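Local coordinates for protein cytosolic IMP-GMP specific 5'-nucleotidase (Legionella pneumophila subsp. pneumophila, PDB 4OHF) that probably hydrolyses the 5'-phosphate of purine nucleoside monophosphates such as IMP and GMP, using a magnesium ion in a HAD-type active site, at residues 227-230 against 231-234; 259-262 against 263-266; 284-287 against 288-292. All blocks are in the same frame, centred on the assembly; numbering follows the deposited sequence.

Contact 1: residues 227-230 against 231-234; sequences FLDK and GEHW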
# COMPACT_ATOMS: atom_id res chain seq x y z
N PHE B 227 45.59 -2.60 -23.58
CA PHE B 227 46.49 -3.01 -22.50
C PHE B 227 46.63 -4.52 -22.35
O PHE B 227 47.07 -5.01 -21.30
CB PHE B 227 46.00 -2.44 -21.17
CG PHE B 227 45.58 -1.01 -21.25
CD1 PHE B 227 46.53 -0.00 -21.39
CD2 PHE B 227 44.23 -0.66 -21.21
CE1 PHE B 227 46.15 1.33 -21.48
CE2 PHE B 227 43.84 0.67 -21.31
CZ PHE B 227 44.80 1.66 -21.44
N LEU B 228 46.25 -5.26 -23.38
CA LEU B 228 46.36 -6.71 -23.36
C LEU B 228 47.61 -7.13 -24.13
O LEU B 228 47.98 -6.49 -25.11
CB LEU B 228 45.11 -7.33 -24.00
CG LEU B 228 43.86 -7.67 -23.18
CD1 LEU B 228 43.66 -6.71 -22.02
CD2 LEU B 228 42.66 -7.66 -24.11
N ASP B 229 48.27 -8.19 -23.68
CA ASP B 229 49.47 -8.67 -24.36
C ASP B 229 49.13 -9.11 -25.77
O ASP B 229 47.99 -9.49 -26.06
CB ASP B 229 50.09 -9.84 -23.59
CG ASP B 229 50.72 -9.40 -22.28
OD1 ASP B 229 51.65 -8.57 -22.33
OD2 ASP B 229 50.28 -9.89 -21.22
N LYS B 230 50.12 -9.07 -26.66
CA LYS B 230 49.91 -9.47 -28.05
C LYS B 230 49.27 -10.87 -28.08
O LYS B 230 49.81 -11.81 -27.50
CB LYS B 230 51.25 -9.49 -28.80
CG LYS B 230 51.12 -9.32 -30.32
CD LYS B 230 50.55 -7.94 -30.67
CE LYS B 230 50.36 -7.76 -32.18
NZ LYS B 230 51.64 -7.80 -32.94
N GLY B 231 48.13 -10.99 -28.74
CA GLY B 231 47.46 -12.28 -28.81
C GLY B 231 46.27 -12.44 -27.87
O GLY B 231 45.28 -13.12 -28.21
N GLU B 232 46.34 -11.84 -26.68
CA GLU B 232 45.25 -11.92 -25.72
C GLU B 232 43.97 -11.29 -26.27
O GLU B 232 44.02 -10.51 -27.22
CB GLU B 232 45.65 -11.24 -24.40
CG GLU B 232 46.49 -12.12 -23.47
CD GLU B 232 46.91 -11.41 -22.18
OE1 GLU B 232 47.43 -12.10 -21.28
OE2 GLU B 232 46.72 -10.19 -22.08
N HIS B 233 42.83 -11.64 -25.68
CA HIS B 233 41.53 -11.12 -26.10
C HIS B 233 40.79 -10.66 -24.86
O HIS B 233 40.75 -11.39 -23.88
CB HIS B 233 40.75 -12.21 -26.80
CG HIS B 233 41.41 -12.70 -28.04
ND1 HIS B 233 41.30 -12.04 -29.25
CD2 HIS B 233 42.25 -13.74 -28.26
CE1 HIS B 233 42.04 -12.66 -30.16
NE2 HIS B 233 42.63 -13.69 -29.58
N TRP B 234 40.19 -9.47 -24.91
CA TRP B 234 39.49 -8.98 -23.73
C TRP B 234 38.49 -9.97 -23.19
O TRP B 234 38.23 -10.01 -21.99
CB TRP B 234 38.79 -7.64 -24.00
CG TRP B 234 37.70 -7.67 -25.02
CD1 TRP B 234 37.80 -7.30 -26.33
CD2 TRP B 234 36.34 -8.04 -24.82
NE1 TRP B 234 36.58 -7.41 -26.95
CE2 TRP B 234 35.67 -7.87 -26.04
CE3 TRP B 234 35.62 -8.51 -23.71
CZ2 TRP B 234 34.31 -8.15 -26.20
CZ3 TRP B 234 34.26 -8.79 -23.87
CH2 TRP B 234 33.62 -8.60 -25.10
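E232 and L228 contribute most to this local contact, in which the chain doubles back through G231 and the side chain of E232 returns over the backbone of the incoming limb. With CG of E232 anti to its carbonyl carbon (chi1 -82°) and the rest of the chain extended, the carboxylate is carried back to the level of D229. There OE2 of E232 accepts the backbone N of D229 at 3.0 Å, the donor lying above the carboxylate plane and not within it. The main chain adds a bond running the other way, from N of E232 to O of D229 at 2.9 Å. Together, side chain and backbone tie the two limbs at two points.

L228 covers the inner side of this clasp. Its CB lies 3.8 Å from OE2 of E232 and 4.0 Å from CB of the same residue, while the CD2 branch reaches farther along the returning limb, 3.6 Å from C of H233 and 3.9 Å from CB of W234. One leucine thus serves both the aliphatic base of the glutamate and the start of the tryptophan.

The side chains of D229 and E232 lie side by side and point the same way, their carboxylate planes 60° apart, with OD2 of D229 3.6 Å from OE1 of E232. Two like charges so near would be expected to disfavour each other, but K196 of helix 189-200 forms salt bridges with both and should offset the repulsion. V192 of that helix also packs on L228, and W234 rests against helix 213-224.

G231 supplies the positive phi (102°) of the third position, where a glycine is readily accommodated, and D229 to E232 form a classic type II beta turn in the surface loop between helix 213-224 and strand 240-243.

Contact 2: residues 259-262 against 263-266; sequences SVNP and ENGT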
# COMPACT_ATOMS: atom_id res chain seq x y z
N SER B 259 20.59 -16.76 -25.03
CA SER B 259 21.98 -17.02 -25.39
C SER B 259 22.36 -16.22 -26.62
O SER B 259 21.64 -16.24 -27.62
CB SER B 259 22.17 -18.51 -25.65
OG SER B 259 23.53 -18.79 -25.90
N VAL B 260 23.48 -15.50 -26.55
CA VAL B 260 23.90 -14.69 -27.67
C VAL B 260 25.05 -15.30 -28.43
O VAL B 260 26.06 -15.70 -27.84
CB VAL B 260 24.34 -13.27 -27.22
CG1 VAL B 260 24.55 -12.38 -28.44
CG2 VAL B 260 23.31 -12.66 -26.31
N ASN B 261 24.89 -15.39 -29.75
CA ASN B 261 25.94 -15.90 -30.63
C ASN B 261 26.93 -14.74 -30.68
O ASN B 261 26.62 -13.67 -31.21
CB ASN B 261 25.35 -16.17 -32.01
CG ASN B 261 26.37 -16.76 -32.97
OD1 ASN B 261 27.36 -16.11 -33.34
ND2 ASN B 261 26.13 -18.00 -33.39
N PRO B 262 28.14 -14.93 -30.12
CA PRO B 262 29.19 -13.90 -30.09
C PRO B 262 29.62 -13.33 -31.43
O PRO B 262 30.13 -12.20 -31.49
CB PRO B 262 30.32 -14.60 -29.34
CG PRO B 262 30.13 -16.03 -29.70
CD PRO B 262 28.64 -16.21 -29.60
N GLU B 263 29.42 -14.09 -32.50
CA GLU B 263 29.80 -13.63 -33.84
C GLU B 263 28.76 -12.68 -34.41
O GLU B 263 28.94 -11.46 -34.40
CB GLU B 263 29.97 -14.81 -34.81
CG GLU B 263 31.20 -15.69 -34.56
CD GLU B 263 30.99 -16.70 -33.44
OE1 GLU B 263 30.07 -17.55 -33.57
OE2 GLU B 263 31.74 -16.65 -32.43
N ASN B 264 27.67 -13.26 -34.91
CA ASN B 264 26.60 -12.49 -35.54
C ASN B 264 25.65 -11.75 -34.60
O ASN B 264 25.10 -10.71 -34.97
CB ASN B 264 25.79 -13.41 -36.47
CG ASN B 264 25.18 -14.58 -35.74
OD1 ASN B 264 24.38 -14.41 -34.82
ND2 ASN B 264 25.56 -15.79 -36.14
N GLY B 265 25.44 -12.28 -33.40
CA GLY B 265 24.56 -11.61 -32.45
C GLY B 265 23.17 -12.20 -32.27
O GLY B 265 22.45 -11.84 -31.33
N THR B 266 22.78 -13.11 -33.16
CA THR B 266 21.47 -13.73 -33.06
C THR B 266 21.34 -14.41 -31.70
O THR B 266 22.35 -14.72 -31.06
CB THR B 266 21.26 -14.78 -34.18
OG1 THR B 266 22.21 -15.85 -34.02
CG2 THR B 266 21.45 -14.13 -35.56
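N261 and the backbone of E263 and N264 meet in an unusual way: one amide oxygen takes two main-chain N-H groups from opposite faces of its plane. OD1 of N261 lies 3.0 Å from N of E263, which is tilted modestly from the carbonyl plane, and 3.3 Å from N of N264, which stands well above it on the other side. CG anti to the backbone N (chi1 -178°) sends the N261 amide inside the turn, where this double grip fixes its rotation.

N264 crosses N261 at about a right angle, although the two amide planes are only 27° apart; ND2 of N264 comes to 3.4 Å from CG of N261. OD1 of N264 likewise looks forward along the chain: it accepts N of T266 in the carbonyl plane, making an Asx turn, and OG1 of T266 at 2.7 Å as well.

The main chain closes the loop. N of N261 gives a nearly straight bond to O of T266 at 2.9 Å, and N of G265 makes a weak one to O of N261.

The whole forms the connection between antiparallel strands 257-260 and 267-269 at one end of the mixed sheet. V260 packs on strand 277-281, Y213 of helix 213-224 makes a weak bond to O of P262, and T266 packs on T268 of the second subunit.

Contact 3: residues 284-287 against 288-292; sequences AKKF and TEDLG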
# COMPACT_ATOMS: atom_id res chain seq x y z
N ALA B 284 19.19 -12.83 -11.49
CA ALA B 284 20.16 -13.28 -10.51
C ALA B 284 19.90 -14.67 -9.95
O ALA B 284 20.83 -15.46 -9.78
CB ALA B 284 20.24 -12.29 -9.36
N LYS B 285 18.64 -14.94 -9.65
CA LYS B 285 18.25 -16.23 -9.10
C LYS B 285 18.82 -17.39 -9.93
O LYS B 285 19.58 -18.21 -9.42
CB LYS B 285 16.72 -16.32 -9.05
CG LYS B 285 16.16 -17.66 -8.62
CD LYS B 285 16.32 -17.92 -7.14
CE LYS B 285 15.02 -18.45 -6.52
NZ LYS B 285 14.45 -19.63 -7.24
N LYS B 286 18.47 -17.43 -11.21
CA LYS B 286 18.95 -18.49 -12.08
C LYS B 286 20.47 -18.52 -12.23
O LYS B 286 21.07 -19.58 -12.26
CB LYS B 286 18.29 -18.40 -13.46
CG LYS B 286 18.81 -19.44 -14.44
CD LYS B 286 17.79 -19.68 -15.54
CE LYS B 286 18.43 -20.35 -16.75
NZ LYS B 286 18.98 -21.71 -16.45
N PHE B 287 21.07 -17.33 -12.32
CA PHE B 287 22.51 -17.21 -12.49
C PHE B 287 23.25 -17.84 -11.33
O PHE B 287 24.20 -18.61 -11.51
CB PHE B 287 22.90 -15.72 -12.60
CG PHE B 287 24.38 -15.48 -12.76
CD1 PHE B 287 25.21 -15.40 -11.65
CD2 PHE B 287 24.94 -15.33 -14.04
CE1 PHE B 287 26.59 -15.16 -11.80
CE2 PHE B 287 26.31 -15.10 -14.20
CZ PHE B 287 27.13 -15.01 -13.08
N THR B 288 22.81 -17.51 -10.13
CA THR B 288 23.42 -18.03 -8.91
C THR B 288 23.23 -19.54 -8.78
O THR B 288 24.14 -20.26 -8.33
CB THR B 288 22.82 -17.31 -7.68
OG1 THR B 288 23.03 -15.90 -7.82
CG2 THR B 288 23.48 -17.80 -6.39
N GLU B 289 22.06 -20.03 -9.17
CA GLU B 289 21.79 -21.46 -9.09
C GLU B 289 22.66 -22.22 -10.07
O GLU B 289 23.37 -23.15 -9.69
CB GLU B 289 20.30 -21.73 -9.37
CG GLU B 289 19.46 -21.93 -8.11
CD GLU B 289 17.99 -21.56 -8.31
OE1 GLU B 289 17.44 -21.88 -9.39
OE2 GLU B 289 17.40 -20.95 -7.39
N ASP B 290 22.62 -21.82 -11.34
CA ASP B 290 23.40 -22.48 -12.38
C ASP B 290 24.90 -22.46 -12.15
O ASP B 290 25.62 -23.26 -12.74
CB ASP B 290 23.07 -21.88 -13.75
CG ASP B 290 21.61 -22.01 -14.10
OD1 ASP B 290 20.94 -22.92 -13.56
OD2 ASP B 290 21.12 -21.22 -14.93
N LEU B 291 25.40 -21.55 -11.32
CA LEU B 291 26.83 -21.52 -11.04
C LEU B 291 27.11 -22.32 -9.77
O LEU B 291 28.25 -22.45 -9.34
CB LEU B 291 27.33 -20.08 -10.87
CG LEU B 291 27.89 -19.46 -12.15
CD1 LEU B 291 27.03 -18.30 -12.59
CD2 LEU B 291 29.31 -19.01 -11.89
N GLY B 292 26.04 -22.85 -9.19
CA GLY B 292 26.16 -23.64 -7.98
C GLY B 292 27.01 -22.99 -6.90
O GLY B 292 28.00 -23.58 -6.46
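F287 turns CG anti to the backbone N (chi1 179°), which sends its ring out from the helix, with one face turned to L291. The CD1 branch of L291 stands over the ring centre, 3.2 Å above the plane of F287 and 16° off the ring normal, a CH-pi contact between residues four apart. Nearby aromatics extend this apolar patch: F240 meets the F287 ring edge-to-face, and F206 approaches at an oblique angle.

The polar side of the helix uses the same spacing. K286 runs nearly extended until a final bend at chi4 (63°) tips its NZ onto D290. NZ of K286 lies 2.7 Å from OD2 of D290 on the syn side of the carboxylate, forming a salt bridge, and it has a second acceptor in O of G272. One residue earlier, K285 bends at chi2, chi3 and chi4 to put its NZ 3.2 Å from OE2 of E289, a weak salt bridge.

T288 folds back on its own helix. Its N reaches O of A284 at 2.9 Å, and its OG1 adds a second bond to that same oxygen at 3.0 Å, from above the carbonyl plane; W318 NE1 is also hydrogen-bonded to this hydroxyl.

At the carboxyl end the helix breaks off at G292, which has positive phi and sends its N to O of E289 at 2.7 Å. With the i to i+4 side-chain pairs before it, this is a short amphipathic helix closed by a Schellman motif, its apolar face lying on the central sheet of the HAD-type domain.

How the contacts relate
The three contacts follow one another along the chain and none touches another, with centres 22 to 30 Å apart. Contacts 1 and 2 are surface turns, whereas contact 3 is partly buried, and its chemistry differs accordingly. In contact 1 carboxylates and a shared lysine brace a loop; in contact 2 uncharged amides gather backbone N-H groups; in contact 3 salt bridges line one side of a helix and aromatic packing the other. Helix 213-224 links the first two, receiving W234 from contact 1 and meeting P262 through Y213. Strand 257-260 links the last two, running into contact 2 and lying under K286 and F287. Contact 2 alone touches another subunit.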